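Local atomic coordinates of nucleotidyl transferase AbiEii/AbiGii toxin family protein (Mycobacterium tuberculosis, PDB entry 6Y56), a protein that is a toxin of a toxin-antitoxin system, a nucleotidyltransferase that probably blocks growth by modifying the acceptor stems of tRNA. Residues Leu31-Ser36 / Gly154-Pro159; Val26-Leu31 / Thr67-Ser72; Trp203-Trp208 / Gln271-Cys276. All coordinates share one frame; numbering follows the deposited sequence.

Contact 1. Residues Leu31-Ser36 / Gly154-Pro159; sequences LLYLLS and GLPTLP
S36, on helix 19-38, meets the ring of P156 in the loop that leads into strand 157-160. From its CB outward the serine is pressed against proline carbon: CB lies 3.4 Å from P156 CB, tighter than usual van der Waals contact, and OG rests 3.3 Å from that same P156 CB, with P156 CG only slightly farther. CB also touches L158, whose CD2 is 4.1 Å away. A chi1 of 74° places OG between the backbone N and the carbonyl carbon of S36, where it can donate to Y33 O one turn back at 2.7 Å. The hydroxyl is thus turned onto its own helix while its flank faces the proline. Beside it, the Y33 ring lies next to the loop, with P156 CD at its edge and G154 O 3.6 Å from Y33 CE1, approaching obliquely; F153 stacks on this ring. Deeper in, L32 and L158 cross at about a right angle, L32 CD2 meeting L158 CD1 at 4.1 Å. No hydrogen bond joins the two segments, so the packing of the two-stranded antiparallel sheet 138-141/157-160 against the helix rests here on shape and apolar contact, with the serine hydroxyl satisfied inside the helix.

Contact 2. Residues Val26-Leu31 / Thr67-Ser72; sequences VAQDHL and TDLDFS
L31 and Q28, one turn apart on helix 19-38, face L69 and the start of strand 68-72, where the helix packs on the mixed sheet of a nucleotidyltransferase fold. The D68-L69-D70 sequence, with its two acidic residues pointing off the face that L69 turns to the helix, is consistent with the paired acids of this superfamily's active site. Helix and strand segments run at 32° to each other, their axes 10.5 Å apart, a spacing filled by side chains.

The apolar part is a meeting of leucine ends. L31 and L69 reach toward each other tip to tip, and L69 CD1 sits at the fork of L31, 3.9 Å from L31 CD2 and 4.0 Å from L31 CD1. With CG anti to the backbone N (chi1 -178°), L31 directs this fork at the sheet, and F96 of strand 94-100 also packs on the L31 side chain.

The polar part belongs to Q28, whose extended chain carries the amide to the strand's beginning. There NE2 donates to S66 O, just before the segment, while OE1 receives a weak bond from K56. Both ends of the buried amide thus have a partner, though the one at OE1 is weak. A water bridges the amide to the residue before the strand: it accepts from Q28 NE2 at 3.2 Å and donates to T67 O at 2.6 Å.

Contact 3. Residues Trp203-Trp208 / Gln271-Cys276; sequences WVLKVW and QRWAAC
W273, on helix 268-273, begins the contact by turning its side chain toward helix 196-212. Its CB lies 4.0 Å from V204 CG1, the two side chains crossing at about a right angle. Farther out, the side chains of W273 and L205 lie side by side, pointing the same way, and L205 CD2 comes obliquely to W273 CE3 at 3.9 Å; chi1 of -61° sets CG of W273 beside the backbone N, on the course that runs with the leucine. W273 NE1 is hydrogen-bonded to OE1 of E283. W273 O faces the edge of the W208 indole, in its plane and 3.3 Å from W208 CD1. A water links the same two groups, accepting from W208 NE1 at 2.9 Å and donating to W273 O at 3.0 Å; NE1 of W208 also has a weak bond to D277 O. A274 follows with its backbone N near V204 CG1. W273 to C276 form a type I turn, closed by C276 N bonding to W273 O, which thus accepts from both C276 N and the water. At C276 phi turns positive (54°), and its CA lies 3.8 Å from W208 CD1 while SG packs at 4.2 Å from V207 CG1. The turn is thus seated against helix 196-212, where V211 and V212 also touch C276. Helix 281-292 borders the same core, with A287 against both L205 and W273, and helix 163-174 packs on V207 through A172.

Overall arrangement
Contacts 1 and 2 use successive turns of one helix, 19-38, and share L31; their centres lie 10 Å apart. They meet directly through F71 of strand 68-72, whose CZ is 4.0 Å from both L32 CD2 and L35 CD1. The helix thus joins the mixed sheet in contact 2 to the small two-stranded sheet in contact 1. Contact 3 stands apart in the helical part of the chain, on the opposite side of its centre, with centres 35 Å from contact 1 and 30 Å from contact 2; its nearest atoms are about 13 Å and about 7 Å from theirs, without touching. Of the three, contact 2 lies closest to the probable active site, since its strand carries D68 and D70.

Contact 1. Residues Leu31-Ser36 / Gly154-Pro159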
loop_
_atom_site.group_PDB
_atom_site.type_symbol
_atom_site.label_atom_id
_atom_site.label_comp_id
_atom_site.label_asym_id
_atom_site.label_seq_id
_atom_site.Cartn_x
_atom_site.Cartn_y
_atom_site.Cartn_z
ATOM N N LEU A 31 -13.626 6.039 -6.739
ATOM C CA LEU A 31 -12.581 7.018 -7.025
ATOM C C LEU A 31 -11.592 6.471 -8.044
ATOM O O LEU A 31 -11.192 7.178 -8.977
ATOM C CB LEU A 31 -11.865 7.397 -5.726
ATOM C CG LEU A 31 -10.749 8.456 -5.750
ATOM C CD1 LEU A 31 -10.531 9.030 -4.374
ATOM C CD2 LEU A 31 -9.408 7.885 -6.232
ATOM N N LEU A 32 -11.197 5.206 -7.885
ATOM C CA LEU A 32 -10.266 4.597 -8.827
ATOM C C LEU A 32 -10.883 4.490 -10.216
ATOM O O LEU A 32 -10.196 4.700 -11.223
ATOM C CB LEU A 32 -9.803 3.242 -8.289
ATOM C CG LEU A 32 -8.879 3.329 -7.065
ATOM C CD1 LEU A 32 -8.801 1.980 -6.343
ATOM C CD2 LEU A 32 -7.495 3.796 -7.470
ATOM N N TYR A 33 -12.186 4.218 -10.289
ATOM C CA TYR A 33 -12.869 4.243 -11.580
ATOM C C TYR A 33 -12.778 5.627 -12.212
ATOM O O TYR A 33 -12.438 5.769 -13.391
ATOM C CB TYR A 33 -14.334 3.837 -11.397
ATOM C CG TYR A 33 -15.152 3.962 -12.672
ATOM C CD1 TYR A 33 -14.940 3.100 -13.737
ATOM C CD2 TYR A 33 -16.120 4.949 -12.814
ATOM C CE1 TYR A 33 -15.671 3.203 -14.908
ATOM C CE2 TYR A 33 -16.860 5.052 -13.991
ATOM C CZ TYR A 33 -16.620 4.181 -15.024
ATOM O OH TYR A 33 -17.348 4.276 -16.189
ATOM N N LEU A 34 -13.074 6.670 -11.442
ATOM C CA LEU A 34 -12.963 8.027 -11.970
ATOM C C LEU A 34 -11.565 8.305 -12.509
ATOM O O LEU A 34 -11.403 8.799 -13.630
ATOM C CB LEU A 34 -13.312 9.018 -10.864
ATOM C CG LEU A 34 -12.986 10.469 -11.210
ATOM C CD1 LEU A 34 -13.988 11.004 -12.221
ATOM C CD2 LEU A 34 -12.926 11.318 -9.948
ATOM N N LEU A 35 -10.534 7.983 -11.727
ATOM C CA LEU A 35 -9.169 8.219 -12.181
ATOM C C LEU A 35 -8.884 7.458 -13.465
ATOM O O LEU A 35 -8.237 7.984 -14.380
ATOM C CB LEU A 35 -8.170 7.794 -11.106
ATOM C CG LEU A 35 -8.169 8.620 -9.817
ATOM C CD1 LEU A 35 -7.023 8.173 -8.926
ATOM C CD2 LEU A 35 -8.058 10.116 -10.088
ATOM N N SER A 36 -9.374 6.218 -13.564
ATOM C CA SER A 36 -9.069 5.408 -14.736
ATOM C C SER A 36 -9.699 5.989 -15.989
ATOM O O SER A 36 -9.206 5.757 -17.098
ATOM C CB SER A 36 -9.562 3.979 -14.541
ATOM O OG SER A 36 -10.978 3.892 -14.647
ATOM N N GLY A 154 -18.282 -1.012 -14.791
ATOM C CA GLY A 154 -17.260 -2.030 -14.621
ATOM C C GLY A 154 -15.974 -1.418 -14.086
ATOM O O GLY A 154 -15.579 -0.326 -14.484
ATOM N N LEU A 155 -15.328 -2.142 -13.177
ATOM C CA LEU A 155 -14.101 -1.634 -12.586
ATOM C C LEU A 155 -12.951 -1.725 -13.592
ATOM O O LEU A 155 -12.918 -2.625 -14.436
ATOM C CB LEU A 155 -13.769 -2.422 -11.323
ATOM C CG LEU A 155 -14.693 -2.039 -10.158
ATOM C CD1 LEU A 155 -14.639 -3.079 -9.061
ATOM C CD2 LEU A 155 -14.374 -0.649 -9.612
ATOM N N PRO A 156 -11.995 -0.807 -13.518
ATOM C CA PRO A 156 -10.928 -0.749 -14.519
ATOM C C PRO A 156 -9.836 -1.773 -14.244
ATOM O O PRO A 156 -9.777 -2.404 -13.187
ATOM C CB PRO A 156 -10.368 0.662 -14.313
ATOM C CG PRO A 156 -10.561 0.915 -12.840
ATOM C CD PRO A 156 -11.915 0.314 -12.562
ATOM N N THR A 157 -8.954 -1.920 -15.222
ATOM C CA THR A 157 -7.662 -2.537 -14.973
ATOM C C THR A 157 -6.661 -1.420 -14.738
ATOM O O THR A 157 -6.721 -0.372 -15.390
ATOM C CB THR A 157 -7.217 -3.433 -16.132
ATOM O OG1 THR A 157 -7.128 -2.687 -17.358
ATOM C CG2 THR A 157 -8.189 -4.581 -16.314
ATOM N N LEU A 158 -5.765 -1.633 -13.772
ATOM C CA LEU A 158 -4.836 -0.587 -13.365
ATOM C C LEU A 158 -3.430 -1.160 -13.272
ATOM O O LEU A 158 -3.258 -2.306 -12.847
ATOM C CB LEU A 158 -5.218 -0.043 -11.978
ATOM C CG LEU A 158 -6.532 0.737 -11.904
ATOM C CD1 LEU A 158 -6.801 1.090 -10.456
ATOM C CD2 LEU A 158 -6.448 1.979 -12.758
ATOM N N PRO A 159 -2.412 -0.386 -13.639
ATOM C CA PRO A 159 -1.031 -0.794 -13.353
ATOM C C PRO A 159 -0.782 -0.748 -11.858
ATOM O O PRO A 159 -1.000 0.273 -11.203
ATOM C CB PRO A 159 -0.178 0.239 -14.096
ATOM C CG PRO A 159 -1.073 1.352 -14.369
ATOM C CD PRO A 159 -2.492 0.882 -14.372
#

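Contact 2. Residues Val26-Leu31 / Thr67-Ser72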
loop_
_atom_site.group_PDB
_atom_site.type_symbol
_atom_site.label_atom_id
_atom_site.label_comp_id
_atom_site.label_asym_id
_atom_site.label_seq_id
_atom_site.Cartn_x
_atom_site.Cartn_y
_atom_site.Cartn_z
ATOM N N VAL A 26 -15.848 0.765 -0.762
ATOM C CA VAL A 26 -16.666 0.989 -1.947
ATOM C C VAL A 26 -16.343 2.341 -2.570
ATOM O O VAL A 26 -16.218 2.462 -3.799
ATOM C CB VAL A 26 -18.160 0.875 -1.583
ATOM C CG1 VAL A 26 -19.031 1.305 -2.745
ATOM C CG2 VAL A 26 -18.501 -0.537 -1.164
ATOM N N ALA A 27 -16.216 3.384 -1.737
ATOM C CA ALA A 27 -15.902 4.718 -2.249
ATOM C C ALA A 27 -14.574 4.724 -2.992
ATOM O O ALA A 27 -14.455 5.349 -4.054
ATOM C CB ALA A 27 -15.886 5.724 -1.097
ATOM N N GLN A 28 -13.569 4.020 -2.460
ATOM C CA GLN A 28 -12.287 3.920 -3.153
ATOM C C GLN A 28 -12.437 3.322 -4.545
ATOM O O GLN A 28 -11.766 3.761 -5.490
ATOM C CB GLN A 28 -11.325 3.044 -2.357
ATOM C CG GLN A 28 -10.863 3.616 -1.052
ATOM C CD GLN A 28 -10.148 2.583 -0.228
ATOM O OE1 GLN A 28 -10.418 1.386 -0.352
ATOM N NE2 GLN A 28 -9.236 3.031 0.620
ATOM N N ASP A 29 -13.272 2.284 -4.694
ATOM C CA ASP A 29 -13.474 1.701 -6.021
ATOM C C ASP A 29 -14.033 2.735 -6.982
ATOM O O ASP A 29 -13.663 2.771 -8.163
ATOM C CB ASP A 29 -14.451 0.525 -5.972
ATOM C CG ASP A 29 -13.938 -0.637 -5.164
ATOM O OD1 ASP A 29 -12.715 -0.713 -4.895
ATOM O OD2 ASP A 29 -14.769 -1.483 -4.802
ATOM N N HIS A 30 -14.942 3.569 -6.487
ATOM C CA HIS A 30 -15.536 4.617 -7.307
ATOM C C HIS A 30 -14.499 5.667 -7.682
ATOM O O HIS A 30 -14.477 6.138 -8.826
ATOM C CB HIS A 30 -16.727 5.242 -6.571
ATOM C CG HIS A 30 -17.960 4.390 -6.584
ATOM N ND1 HIS A 30 -18.028 3.166 -5.955
ATOM C CD2 HIS A 30 -19.171 4.583 -7.162
ATOM C CE1 HIS A 30 -19.227 2.638 -6.147
ATOM N NE2 HIS A 30 -19.937 3.478 -6.879
ATOM N N LEU A 31 -13.626 6.039 -6.739
ATOM C CA LEU A 31 -12.581 7.018 -7.025
ATOM C C LEU A 31 -11.592 6.471 -8.044
ATOM O O LEU A 31 -11.192 7.178 -8.977
ATOM C CB LEU A 31 -11.865 7.397 -5.726
ATOM C CG LEU A 31 -10.749 8.456 -5.750
ATOM C CD1 LEU A 31 -10.531 9.030 -4.374
ATOM C CD2 LEU A 31 -9.408 7.885 -6.232
ATOM N N THR A 67 -7.328 1.665 4.217
ATOM C CA THR A 67 -7.938 2.991 4.223
ATOM C C THR A 67 -7.141 4.028 3.454
ATOM O O THR A 67 -7.593 5.177 3.344
ATOM C CB THR A 67 -8.090 3.506 5.655
ATOM O OG1 THR A 67 -6.787 3.725 6.216
ATOM C CG2 THR A 67 -8.863 2.512 6.509
ATOM N N ASP A 68 -5.961 3.682 2.974
ATOM C CA ASP A 68 -5.157 4.644 2.251
ATOM C C ASP A 68 -5.152 4.318 0.767
ATOM O O ASP A 68 -5.480 3.211 0.336
ATOM C CB ASP A 68 -3.736 4.769 2.823
ATOM C CG ASP A 68 -3.029 3.429 3.025
ATOM O OD1 ASP A 68 -3.658 2.348 2.921
ATOM O OD2 ASP A 68 -1.806 3.469 3.310
ATOM N N LEU A 69 -4.865 5.322 -0.027
ATOM C CA LEU A 69 -4.590 5.130 -1.437
ATOM C C LEU A 69 -3.179 5.632 -1.669
ATOM O O LEU A 69 -2.878 6.789 -1.363
ATOM C CB LEU A 69 -5.594 5.902 -2.285
ATOM C CG LEU A 69 -7.005 5.300 -2.300
ATOM C CD1 LEU A 69 -7.957 6.210 -3.046
ATOM C CD2 LEU A 69 -7.018 3.905 -2.928
ATOM N N ASP A 70 -2.305 4.756 -2.143
ATOM C CA ASP A 70 -0.907 5.088 -2.356
ATOM C C ASP A 70 -0.598 4.917 -3.830
ATOM O O ASP A 70 -0.997 3.923 -4.444
ATOM C CB ASP A 70 0.001 4.131 -1.591
ATOM C CG ASP A 70 -0.125 4.270 -0.087
ATOM O OD1 ASP A 70 -0.183 5.414 0.407
ATOM O OD2 ASP A 70 -0.136 3.230 0.610
ATOM N N PHE A 71 0.123 5.879 -4.391
ATOM C CA PHE A 71 0.542 5.827 -5.776
ATOM C C PHE A 71 2.012 6.177 -5.856
ATOM O O PHE A 71 2.534 6.941 -5.035
ATOM C CB PHE A 71 -0.223 6.825 -6.651
ATOM C CG PHE A 71 -1.701 6.640 -6.623
ATOM C CD1 PHE A 71 -2.312 5.743 -7.481
ATOM C CD2 PHE A 71 -2.490 7.357 -5.735
ATOM C CE1 PHE A 71 -3.691 5.555 -7.459
ATOM C CE2 PHE A 71 -3.868 7.175 -5.706
ATOM C CZ PHE A 71 -4.470 6.270 -6.558
ATOM N N SER A 72 2.678 5.623 -6.864
ATOM C CA SER A 72 3.975 6.129 -7.276
ATOM C C SER A 72 3.719 7.138 -8.383
ATOM O O SER A 72 3.066 6.811 -9.384
ATOM C CB SER A 72 4.867 5.003 -7.786
ATOM O OG SER A 72 6.049 5.540 -8.361
HETATM O O HOH W 1 -8.360 6.091 0.997
#

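Contact 3. Residues Trp203-Trp208 / Gln271-Cys276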
loop_
_atom_site.group_PDB
_atom_site.type_symbol
_atom_site.label_atom_id
_atom_site.label_comp_id
_atom_site.label_asym_id
_atom_site.label_seq_id
_atom_site.Cartn_x
_atom_site.Cartn_y
_atom_site.Cartn_z
ATOM N N TRP A 203 14.619 -4.940 -1.009
ATOM C CA TRP A 203 14.508 -4.436 0.360
ATOM C C TRP A 203 15.723 -3.592 0.727
ATOM O O TRP A 203 15.593 -2.463 1.210
ATOM C CB TRP A 203 14.356 -5.614 1.327
ATOM C CG TRP A 203 14.371 -5.262 2.782
ATOM C CD1 TRP A 203 13.548 -4.390 3.428
ATOM C CD2 TRP A 203 15.250 -5.796 3.773
ATOM N NE1 TRP A 203 13.854 -4.362 4.767
ATOM C CE2 TRP A 203 14.900 -5.211 5.006
ATOM C CE3 TRP A 203 16.299 -6.713 3.737
ATOM C CZ2 TRP A 203 15.563 -5.515 6.200
ATOM C CZ3 TRP A 203 16.953 -7.016 4.911
ATOM C CH2 TRP A 203 16.581 -6.415 6.130
ATOM N N VAL A 204 16.921 -4.116 0.473
ATOM C CA VAL A 204 18.131 -3.369 0.801
ATOM C C VAL A 204 18.180 -2.058 0.030
ATOM O O VAL A 204 18.529 -1.010 0.584
ATOM C CB VAL A 204 19.384 -4.229 0.548
ATOM C CG1 VAL A 204 20.662 -3.399 0.737
ATOM C CG2 VAL A 204 19.377 -5.425 1.470
ATOM N N LEU A 205 17.843 -2.094 -1.264
ATOM C CA LEU A 205 17.900 -0.886 -2.085
ATOM C C LEU A 205 16.846 0.125 -1.654
ATOM O O LEU A 205 17.100 1.338 -1.681
ATOM C CB LEU A 205 17.740 -1.238 -3.566
ATOM C CG LEU A 205 18.820 -2.163 -4.130
ATOM C CD1 LEU A 205 18.506 -2.592 -5.552
ATOM C CD2 LEU A 205 20.205 -1.531 -4.083
ATOM N N LYS A 206 15.669 -0.343 -1.234
ATOM C CA LYS A 206 14.638 0.581 -0.769
ATOM C C LYS A 206 15.060 1.246 0.531
ATOM O O LYS A 206 14.900 2.462 0.688
ATOM C CB LYS A 206 13.315 -0.151 -0.552
ATOM C CG LYS A 206 12.640 -0.643 -1.823
ATOM C CD LYS A 206 11.861 0.443 -2.551
ATOM C CE LYS A 206 11.203 -0.132 -3.801
ATOM N NZ LYS A 206 10.326 0.878 -4.443
ATOM N N VAL A 207 15.599 0.465 1.472
ATOM C CA VAL A 207 16.050 1.042 2.735
ATOM C C VAL A 207 17.181 2.035 2.502
ATOM O O VAL A 207 17.231 3.100 3.135
ATOM C CB VAL A 207 16.453 -0.062 3.730
ATOM C CG1 VAL A 207 17.083 0.579 4.970
ATOM C CG2 VAL A 207 15.243 -0.904 4.120
ATOM N N TRP A 208 18.099 1.720 1.585
ATOM C CA TRP A 208 19.172 2.666 1.284
ATOM C C TRP A 208 18.598 4.022 0.896
ATOM O O TRP A 208 19.010 5.062 1.419
ATOM C CB TRP A 208 20.053 2.116 0.157
ATOM C CG TRP A 208 21.337 2.902 -0.060
ATOM C CD1 TRP A 208 22.576 2.584 0.405
ATOM C CD2 TRP A 208 21.488 4.125 -0.799
ATOM N NE1 TRP A 208 23.496 3.538 0.013
ATOM C CE2 TRP A 208 22.850 4.489 -0.730
ATOM C CE3 TRP A 208 20.604 4.945 -1.514
ATOM C CZ2 TRP A 208 23.344 5.638 -1.349
ATOM C CZ3 TRP A 208 21.102 6.090 -2.126
ATOM C CH2 TRP A 208 22.458 6.421 -2.034
ATOM N N GLN A 271 25.458 -6.481 1.893
ATOM C CA GLN A 271 26.040 -6.152 3.191
ATOM C C GLN A 271 26.774 -4.821 3.158
ATOM O O GLN A 271 26.754 -4.073 4.142
ATOM C CB GLN A 271 26.976 -7.273 3.632
ATOM C CG GLN A 271 26.235 -8.548 3.968
ATOM C CD GLN A 271 27.141 -9.619 4.532
ATOM O OE1 GLN A 271 28.088 -9.332 5.279
ATOM N NE2 GLN A 271 26.852 -10.872 4.191
ATOM N N ARG A 272 27.436 -4.515 2.043
ATOM C CA ARG A 272 28.069 -3.212 1.885
ATOM C C ARG A 272 27.022 -2.103 1.827
ATOM O O ARG A 272 27.148 -1.072 2.505
ATOM C CB ARG A 272 28.921 -3.225 0.616
ATOM C CG ARG A 272 29.633 -1.918 0.319
ATOM C CD ARG A 272 30.697 -2.076 -0.781
ATOM N NE ARG A 272 30.104 -2.288 -2.093
ATOM C CZ ARG A 272 29.981 -3.478 -2.669
ATOM N NH1 ARG A 272 30.420 -4.566 -2.051
ATOM N NH2 ARG A 272 29.419 -3.579 -3.865
ATOM N N TRP A 273 25.969 -2.305 1.030
ATOM C CA TRP A 273 24.977 -1.251 0.857
ATOM C C TRP A 273 24.188 -1.010 2.128
ATOM O O TRP A 273 23.703 0.108 2.344
ATOM C CB TRP A 273 24.057 -1.591 -0.309
ATOM C CG TRP A 273 24.808 -1.699 -1.590
ATOM C CD1 TRP A 273 25.960 -1.052 -1.916
ATOM C CD2 TRP A 273 24.470 -2.516 -2.709
ATOM N NE1 TRP A 273 26.369 -1.419 -3.181
ATOM C CE2 TRP A 273 25.471 -2.328 -3.683
ATOM C CE3 TRP A 273 23.424 -3.409 -2.975
ATOM C CZ2 TRP A 273 25.444 -2.983 -4.916
ATOM C CZ3 TRP A 273 23.400 -4.062 -4.196
ATOM C CH2 TRP A 273 24.405 -3.841 -5.151
ATOM N N ALA A 274 24.064 -2.034 2.979
ATOM C CA ALA A 274 23.348 -1.919 4.245
ATOM C C ALA A 274 23.915 -0.826 5.143
ATOM O O ALA A 274 23.240 -0.405 6.088
ATOM C CB ALA A 274 23.343 -3.272 4.970
ATOM N N ALA A 275 25.135 -0.362 4.879
ATOM C CA ALA A 275 25.676 0.764 5.623
ATOM C C ALA A 275 24.887 2.055 5.409
ATOM O O ALA A 275 25.003 2.980 6.218
ATOM C CB ALA A 275 27.142 0.965 5.233
ATOM N N CYS A 276 24.089 2.144 4.347
ATOM C CA CYS A 276 23.348 3.368 4.027
ATOM C C CYS A 276 24.288 4.572 3.942
ATOM O O CYS A 276 24.092 5.608 4.588
ATOM C CB CYS A 276 22.177 3.606 4.985
ATOM S SG CYS A 276 20.984 2.256 5.009
HETATM O O HOH W 2 25.624 2.202 1.523
#